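Local coordinates for protein ACDH-11, isoform b (Caenorhabditis elegans, PDB 4Y9J) that belongs to the acyl-CoA dehydrogenase family and binds flavin-adenine dinucleotide and the ligand UCC, at residues Arg124-Val129 and Glu374-Leu379; Leu395-Pro400 and Arg458-Lys463. One frame throughout, in Å; residues are numbered along the deposited sequence.

Contact 1. Residues Arg124-Val129 and Glu374-Leu379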
loop_
_atom_site.group_PDB
_atom_site.type_symbol
_atom_site.label_atom_id
_atom_site.label_comp_id
_atom_site.label_asym_id
_atom_site.label_seq_id
_atom_site.Cartn_x
_atom_site.Cartn_y
_atom_site.Cartn_z
ATOM N N ARG B 124 -27.169 -4.893 36.865
ATOM C CA ARG B 124 -26.023 -5.199 36.097
ATOM C C ARG B 124 -26.202 -4.929 34.613
ATOM O O ARG B 124 -25.232 -4.595 33.963
ATOM C CB ARG B 124 -25.553 -6.579 36.446
ATOM C CG ARG B 124 -26.311 -7.701 35.821
ATOM C CD ARG B 124 -26.034 -8.976 36.623
ATOM N NE ARG B 124 -26.661 -10.050 35.870
ATOM C CZ ARG B 124 -27.160 -11.166 36.372
ATOM N NH1 ARG B 124 -27.084 -11.410 37.658
ATOM N NH2 ARG B 124 -27.776 -12.013 35.570
ATOM N N ARG B 125 -27.424 -4.957 34.073
ATOM C CA ARG B 125 -27.582 -4.656 32.674
ATOM C C ARG B 125 -27.488 -3.153 32.474
ATOM O O ARG B 125 -26.962 -2.699 31.467
ATOM C CB ARG B 125 -28.877 -5.231 32.069
ATOM C CG ARG B 125 -28.875 -6.744 31.844
ATOM C CD ARG B 125 -27.835 -7.180 30.798
ATOM N NE ARG B 125 -28.086 -8.513 30.276
ATOM C CZ ARG B 125 -27.342 -9.144 29.376
ATOM N NH1 ARG B 125 -26.205 -8.602 28.906
ATOM N NH2 ARG B 125 -27.730 -10.342 28.969
ATOM N N ILE B 126 -27.939 -2.404 33.471
ATOM C CA ILE B 126 -27.809 -0.951 33.393
ATOM C C ILE B 126 -26.319 -0.581 33.436
ATOM O O ILE B 126 -25.850 0.204 32.627
ATOM C CB ILE B 126 -28.661 -0.230 34.487
ATOM C CG1 ILE B 126 -30.146 -0.395 34.127
ATOM C CG2 ILE B 126 -28.323 1.246 34.530
ATOM C CD1 ILE B 126 -31.118 -0.089 35.250
ATOM N N HIS B 127 -25.587 -1.179 34.368
ATOM C CA HIS B 127 -24.179 -0.930 34.503
ATOM C C HIS B 127 -23.491 -1.297 33.151
ATOM O O HIS B 127 -22.793 -0.491 32.581
ATOM C CB HIS B 127 -23.649 -1.764 35.669
ATOM C CG HIS B 127 -22.192 -1.614 35.949
ATOM N ND1 HIS B 127 -21.593 -2.234 37.017
ATOM C CD2 HIS B 127 -21.231 -0.877 35.352
ATOM C CE1 HIS B 127 -20.312 -1.918 37.053
ATOM N NE2 HIS B 127 -20.067 -1.107 36.033
ATOM N N GLN B 128 -23.793 -2.478 32.649
ATOM C CA GLN B 128 -23.190 -3.015 31.452
ATOM C C GLN B 128 -23.461 -2.180 30.270
ATOM O O GLN B 128 -22.522 -1.845 29.489
ATOM C CB GLN B 128 -23.650 -4.448 31.202
ATOM C CG GLN B 128 -22.922 -5.117 30.046
ATOM C CD GLN B 128 -23.666 -6.251 29.399
ATOM O OE1 GLN B 128 -24.881 -6.417 29.564
ATOM N NE2 GLN B 128 -22.937 -7.022 28.603
ATOM N N VAL B 129 -24.721 -1.806 30.069
ATOM C CA VAL B 129 -25.064 -0.936 28.966
ATOM C C VAL B 129 -24.364 0.441 28.999
ATOM O O VAL B 129 -23.875 0.907 27.991
ATOM C CB VAL B 129 -26.618 -0.840 28.768
ATOM C CG1 VAL B 129 -26.979 0.245 27.797
ATOM C CG2 VAL B 129 -27.128 -2.154 28.211
ATOM N N GLU B 374 -34.250 2.442 29.108
ATOM C CA GLU B 374 -35.513 1.722 29.337
ATOM C C GLU B 374 -35.394 0.285 28.795
ATOM O O GLU B 374 -35.820 -0.655 29.432
ATOM C CB GLU B 374 -36.673 2.442 28.638
ATOM C CG GLU B 374 -37.996 1.655 28.602
ATOM C CD GLU B 374 -38.761 1.700 29.897
ATOM O OE1 GLU B 374 -38.195 2.168 30.904
ATOM O OE2 GLU B 374 -39.921 1.233 29.914
ATOM N N ALA B 375 -34.755 0.107 27.639
ATOM C CA ALA B 375 -34.467 -1.283 27.156
ATOM C C ALA B 375 -33.537 -2.094 28.126
ATOM O O ALA B 375 -33.787 -3.250 28.389
ATOM C CB ALA B 375 -33.918 -1.233 25.740
ATOM N N ALA B 376 -32.475 -1.474 28.630
ATOM C CA ALA B 376 -31.547 -2.081 29.585
ATOM C C ALA B 376 -32.270 -2.469 30.875
ATOM O O ALA B 376 -32.073 -3.560 31.384
ATOM C CB ALA B 376 -30.433 -1.108 29.926
ATOM N N ARG B 377 -33.077 -1.544 31.382
ATOM C CA ARG B 377 -33.971 -1.795 32.560
ATOM C C ARG B 377 -34.856 -2.984 32.331
ATOM O O ARG B 377 -34.902 -3.899 33.172
ATOM C CB ARG B 377 -34.833 -0.577 32.854
ATOM C CG ARG B 377 -35.643 -0.646 34.106
ATOM C CD ARG B 377 -36.566 0.558 34.294
ATOM N NE ARG B 377 -37.710 0.535 33.378
ATOM C CZ ARG B 377 -38.858 -0.050 33.616
ATOM N NH1 ARG B 377 -39.049 -0.679 34.769
ATOM N NH2 ARG B 377 -39.811 -0.036 32.715
ATOM N N LEU B 378 -35.568 -2.987 31.217
ATOM C CA LEU B 378 -36.522 -4.064 30.874
ATOM C C LEU B 378 -35.813 -5.406 30.642
ATOM O O LEU B 378 -36.356 -6.463 30.989
ATOM C CB LEU B 378 -37.342 -3.737 29.611
ATOM C CG LEU B 378 -38.326 -2.568 29.768
ATOM C CD1 LEU B 378 -38.765 -2.099 28.380
ATOM C CD2 LEU B 378 -39.487 -2.959 30.627
ATOM N N LEU B 379 -34.585 -5.359 30.143
ATOM C CA LEU B 379 -33.827 -6.597 29.912
ATOM C C LEU B 379 -33.456 -7.199 31.243
ATOM O O LEU B 379 -33.589 -8.405 31.483
ATOM C CB LEU B 379 -32.576 -6.329 29.077
ATOM C CG LEU B 379 -31.652 -7.527 28.800
ATOM C CD1 LEU B 379 -32.389 -8.612 28.038
ATOM C CD2 LEU B 379 -30.398 -7.092 28.051
#
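NH1 of Arg125 is gripped by two partners, Gln128 and Asp150, while Leu379 packs against the same guanidinium from across the contact. The hydrogen bond from NH1 of Arg125 to OE1 of Gln128, one turn further along its own helix, is short at 2.6 Å; it meets a lone pair of the amide and lies in the guanidinium plane. Beyond the two segments, Asp150 forms a salt bridge to NH1 and Glu383 one to NE, and Tyr115 adds a cation-pi contact, so the buried charge is probably largely balanced. A bend at chi2 (-65°) folds the chain back, and CD2 of Leu379 packs over one guanidinium face, 3.5 Å from NE of Arg125. Further along, the helices meet through small apolar groups. The methyl CB of Ala376 sits 3.9 Å from CG2 of Val129 and also touches CG1 of Ile126 at 4.3 Å. With only a methyl at Ala376, the helix axes come within 8.2 Å of each other, running roughly antiparallel at 144°. Helix 304-338 adds Ile314 and Val321 to this core. The arrangement is a buried helix-helix interface, joining the N-terminal and C-terminal helical domains of the acyl-CoA dehydrogenase fold.

Contact 2. Residues Leu395-Pro400 and Arg458-Lys463. With UCC (S-{(3S,5R,9R)-1-[(2R,3S,4R,5R)-5-(6-amino-9H-purin-9-yl)-4-hydroxy-3-(phosphonooxy)tetrahydrofuran-2-yl]-3,5,9-trihydroxy-8,8-dimethyl-3,5-dioxido-10,14-dioxo-2,4,6-trioxa-11,15-diaza-3lambda~5~,5lambda~5~-diphosphaheptadecan-17-yl} undecanethioate), chain F.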
loop_
_atom_site.group_PDB
_atom_site.type_symbol
_atom_site.label_atom_id
_atom_site.label_comp_id
_atom_site.label_asym_id
_atom_site.label_seq_id
_atom_site.Cartn_x
_atom_site.Cartn_y
_atom_site.Cartn_z
ATOM N N LEU B 395 -40.343 -5.229 26.506
ATOM C CA LEU B 395 -38.986 -5.677 26.125
ATOM C C LEU B 395 -38.974 -6.188 24.708
ATOM O O LEU B 395 -38.089 -5.850 23.940
ATOM C CB LEU B 395 -38.477 -6.800 27.033
ATOM C CG LEU B 395 -37.100 -7.413 26.770
ATOM C CD1 LEU B 395 -35.962 -6.395 26.600
ATOM C CD2 LEU B 395 -36.801 -8.429 27.859
ATOM N N ARG B 396 -39.982 -6.958 24.334
ATOM C CA ARG B 396 -39.995 -7.549 22.989
ATOM C C ARG B 396 -40.215 -6.503 21.910
ATOM O O ARG B 396 -39.597 -6.580 20.817
ATOM C CB ARG B 396 -41.074 -8.641 22.900
ATOM C CG ARG B 396 -41.176 -9.259 21.499
ATOM C CD ARG B 396 -39.980 -10.087 21.054
ATOM N NE ARG B 396 -40.130 -10.600 19.694
ATOM C CZ ARG B 396 -39.643 -10.014 18.584
ATOM N NH1 ARG B 396 -38.899 -8.895 18.635
ATOM N NH2 ARG B 396 -39.886 -10.584 17.402
ATOM N N LEU B 397 -41.033 -5.507 22.248
ATOM C CA LEU B 397 -41.354 -4.394 21.347
ATOM C C LEU B 397 -40.194 -3.385 21.215
ATOM O O LEU B 397 -39.847 -2.947 20.094
ATOM C CB LEU B 397 -42.577 -3.642 21.849
ATOM C CG LEU B 397 -42.906 -2.392 21.053
ATOM C CD1 LEU B 397 -43.239 -2.809 19.622
ATOM C CD2 LEU B 397 -44.026 -1.600 21.704
ATOM N N ILE B 398 -39.622 -2.986 22.347
ATOM C CA ILE B 398 -38.602 -1.942 22.368
ATOM C C ILE B 398 -37.299 -2.276 21.629
ATOM O O ILE B 398 -36.666 -1.403 21.093
ATOM C CB ILE B 398 -38.333 -1.434 23.790
ATOM C CG1 ILE B 398 -37.741 -0.027 23.747
ATOM C CG2 ILE B 398 -37.403 -2.358 24.542
ATOM C CD1 ILE B 398 -37.585 0.576 25.115
ATOM N N THR B 399 -36.920 -3.539 21.587
ATOM C CA THR B 399 -35.654 -3.927 21.083
ATOM C C THR B 399 -35.536 -3.560 19.599
ATOM O O THR B 399 -34.591 -2.823 19.210
ATOM C CB THR B 399 -35.426 -5.423 21.372
ATOM O OG1 THR B 399 -35.205 -5.551 22.760
ATOM C CG2 THR B 399 -34.182 -5.864 20.714
ATOM N N PRO B 400 -36.528 -3.968 18.764
ATOM C CA PRO B 400 -36.374 -3.557 17.357
ATOM C C PRO B 400 -36.632 -2.064 17.107
ATOM O O PRO B 400 -35.988 -1.482 16.213
ATOM C CB PRO B 400 -37.424 -4.403 16.636
ATOM C CG PRO B 400 -38.466 -4.745 17.705
ATOM C CD PRO B 400 -37.605 -4.961 18.918
ATOM N N ARG B 458 -44.344 -8.134 13.303
ATOM C CA ARG B 458 -44.412 -9.491 13.835
ATOM C C ARG B 458 -44.758 -9.452 15.342
ATOM O O ARG B 458 -45.543 -10.310 15.844
ATOM C CB ARG B 458 -43.080 -10.190 13.589
ATOM C CG ARG B 458 -42.913 -11.555 14.282
ATOM C CD ARG B 458 -41.424 -11.926 14.315
ATOM N NE ARG B 458 -40.972 -12.385 13.013
ATOM C CZ ARG B 458 -40.087 -11.781 12.210
ATOM N NH1 ARG B 458 -39.442 -10.656 12.547
ATOM N NH2 ARG B 458 -39.832 -12.345 11.034
ATOM N N VAL B 459 -44.191 -8.482 16.075
ATOM C CA VAL B 459 -44.510 -8.319 17.505
ATOM C C VAL B 459 -46.002 -8.158 17.745
ATOM O O VAL B 459 -46.581 -8.813 18.643
ATOM C CB VAL B 459 -43.677 -7.222 18.206
ATOM C CG1 VAL B 459 -44.089 -7.141 19.684
ATOM C CG2 VAL B 459 -42.222 -7.605 18.151
ATOM N N PHE B 460 -46.645 -7.312 16.965
ATOM C CA PHE B 460 -48.133 -7.094 17.072
ATOM C C PHE B 460 -49.011 -8.278 16.611
ATOM O O PHE B 460 -50.112 -8.501 17.101
ATOM C CB PHE B 460 -48.507 -5.840 16.311
ATOM C CG PHE B 460 -48.027 -4.573 16.976
ATOM C CD1 PHE B 460 -48.529 -4.191 18.191
ATOM C CD2 PHE B 460 -47.131 -3.752 16.385
ATOM C CE1 PHE B 460 -48.126 -3.010 18.799
ATOM C CE2 PHE B 460 -46.741 -2.569 16.983
ATOM C CZ PHE B 460 -47.206 -2.214 18.197
ATOM N N SER B 461 -48.446 -9.106 15.752
ATOM C CA SER B 461 -49.130 -10.229 15.128
ATOM C C SER B 461 -49.358 -11.503 15.928
ATOM O O SER B 461 -50.194 -12.288 15.540
ATOM C CB SER B 461 -48.341 -10.600 13.871
ATOM O OG SER B 461 -48.426 -9.513 12.980
ATOM N N GLY B 462 -48.572 -11.781 16.954
ATOM C CA GLY B 462 -48.773 -13.041 17.672
ATOM C C GLY B 462 -50.232 -13.035 18.076
ATOM O O GLY B 462 -51.054 -13.823 17.554
ATOM N N LYS B 463 -50.547 -12.274 19.113
ATOM C CA LYS B 463 -49.758 -12.314 20.322
ATOM C C LYS B 463 -50.699 -12.182 21.547
ATOM O O LYS B 463 -51.731 -12.889 21.674
ATOM C CB LYS B 463 -48.643 -11.241 20.289
ATOM C CG LYS B 463 -47.440 -11.602 21.178
ATOM C CD LYS B 463 -46.086 -11.356 20.481
ATOM C CE LYS B 463 -44.972 -11.898 21.359
ATOM N NZ LYS B 463 -43.690 -11.473 20.770
HETATM O OA1 UCC F . -25.350 -8.603 10.904
HETATM C CA1 UCC F . -24.818 -9.474 11.695
HETATM C CA2 UCC F . -23.562 -9.336 12.564
HETATM C CA3 UCC F . -23.002 -7.978 12.851
HETATM C CA4 UCC F . -22.534 -7.842 14.338
HETATM C CA5 UCC F . -23.455 -6.860 15.074
HETATM C CA6 UCC F . -22.682 -5.941 15.954
HETATM C CA7 UCC F . -23.589 -4.966 16.687
HETATM C CA8 UCC F . -22.557 -4.378 17.564
HETATM C CA9 UCC F . -22.459 -2.960 17.733
HETATM C C10 UCC F . -21.227 -2.377 17.202
HETATM C C11 UCC F . -21.770 -1.455 16.121
HETATM S S UCC F . -25.368 -11.035 11.931
HETATM C CP1 UCC F . -26.833 -11.311 10.864
HETATM C CP2 UCC F . -28.010 -10.431 11.154
HETATM N NP1 UCC F . -29.238 -10.885 10.470
HETATM C CP3 UCC F . -30.396 -10.365 10.881
HETATM O OP1 UCC F . -30.495 -9.450 11.699
HETATM C CP4 UCC F . -31.659 -11.005 10.340
HETATM C CP5 UCC F . -32.568 -9.913 9.757
HETATM N NP2 UCC F . -33.802 -10.628 9.457
HETATM C CP6 UCC F . -34.763 -10.881 10.345
HETATM O OP2 UCC F . -34.760 -10.439 11.486
HETATM C CP8 UCC F . -35.940 -11.661 9.796
HETATM O OP3 UCC F . -37.174 -11.033 10.260
HETATM C CPB UCC F . -36.097 -13.080 10.289
HETATM C CP7 UCC F . -35.896 -13.381 11.782
HETATM C CP9 UCC F . -34.672 -13.671 9.903
HETATM C CPA UCC F . -36.872 -14.007 9.327
HETATM O O7 UCC F . -36.904 -15.351 9.870
HETATM P P2 UCC F . -38.048 -16.392 9.386
HETATM O O21 UCC F . -37.833 -17.745 10.045
HETATM O O22 UCC F . -38.202 -16.183 7.873
HETATM O O6 UCC F . -39.355 -15.649 10.008
HETATM P P1 UCC F . -40.372 -16.177 11.115
HETATM O O11 UCC F . -41.083 -17.459 10.705
HETATM O O12 UCC F . -41.181 -14.952 11.419
HETATM O "O5'" UCC F . -39.305 -16.474 12.363
HETATM C "C5'" UCC F . -39.166 -17.813 12.896
HETATM C "C4'" UCC F . -39.356 -17.840 14.425
HETATM C "C3'" UCC F . -40.747 -17.352 14.822
HETATM O "O3'" UCC F . -41.053 -18.062 15.996
HETATM P P3 UCC F . -42.243 -19.098 16.070
HETATM O O33 UCC F . -42.088 -19.656 17.468
HETATM O O32 UCC F . -41.868 -20.175 15.079
HETATM O O31 UCC F . -43.503 -18.249 15.768
HETATM C "C2'" UCC F . -40.595 -15.876 15.161
HETATM O "O2'" UCC F . -41.454 -15.395 16.193
HETATM O "O4'" UCC F . -38.420 -16.937 15.049
HETATM C "C1'" UCC F . -39.167 -15.929 15.720
HETATM N N9 UCC F . -38.430 -14.657 15.709
HETATM C C4 UCC F . -38.173 -13.984 16.826
HETATM N N3 UCC F . -38.370 -14.196 18.149
HETATM C C8 UCC F . -37.994 -13.982 14.620
HETATM N N7 UCC F . -37.389 -12.852 15.029
HETATM C C5 UCC F . -37.453 -12.793 16.379
HETATM C C6 UCC F . -36.958 -11.885 17.447
HETATM N N6 UCC F . -36.280 -10.762 17.097
HETATM N N1 UCC F . -37.275 -12.185 18.747
HETATM C C2 UCC F . -37.957 -13.304 19.068
HETATM O O HOH W 1 -41.499 -13.018 20.640
#
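Arg396 and Val459 form the tight centre of this contact. CG2 of Val459 lies over the middle of one guanidinium face, 3.6 Å from CZ of Arg396, while the adenine of UCC covers the opposite face, its plane nearly parallel to the guanidinium and its N1 3.2 Å from the same CZ. The flat cation is thus sandwiched between a methyl group and a purine. Arg396 reaches this place by extending CG anti to its backbone nitrogen (chi1 178°) and then bending at chi2. At its edge, CD of Arg458 stands 3.7 Å from NH2 of Arg396. Deeper in, the packing is apolar and less close: CD1 of Leu397 approaches CZ of Phe460 at 4.3 Å, with Ile466 and Ile531 touching both side chains. The other flank is loose. Lys463, exposed and poorly ordered, crosses Arg396 at about a right angle, and a water accepts hydrogen bonds from NE of Arg396 and NZ of Lys463, bridging two like charges. Arg458 turns to the ligand instead: its NE and NH2 both bond to UCC O12, NE at 3.0 Å, and NH1 and NH2 share OP3. Asp455 forms salt bridges with both arginines. Its carboxylate and the phosphate oxygen probably offset the gathered positive charge, so that one arginine can lie face to face with the adenine while the other holds a pyrophosphate oxygen and OP3 of UCC.

Overall arrangement
The centres of the two contacts lie about 18 Å apart, and both segments of contact 1 precede those of contact 2 in the sequence. Consecutive helices 352-383 and 389-419 connect them: the first supplies residues 374-379, the second residues 395-400, and they pack directly on each other, with CD1 of Ile398 3.7 Å from CG of Glu374. Contact 1 lies nearer the centre of the chain and ties helix 121-135 of the N-terminal part to the C-terminal helices. Contact 2 continues the packing of helix 389-419 to helix 449-461 and the UCC pocket. A continuous run of packed helices therefore joins the buried interior to the binding site for the adenine end of UCC.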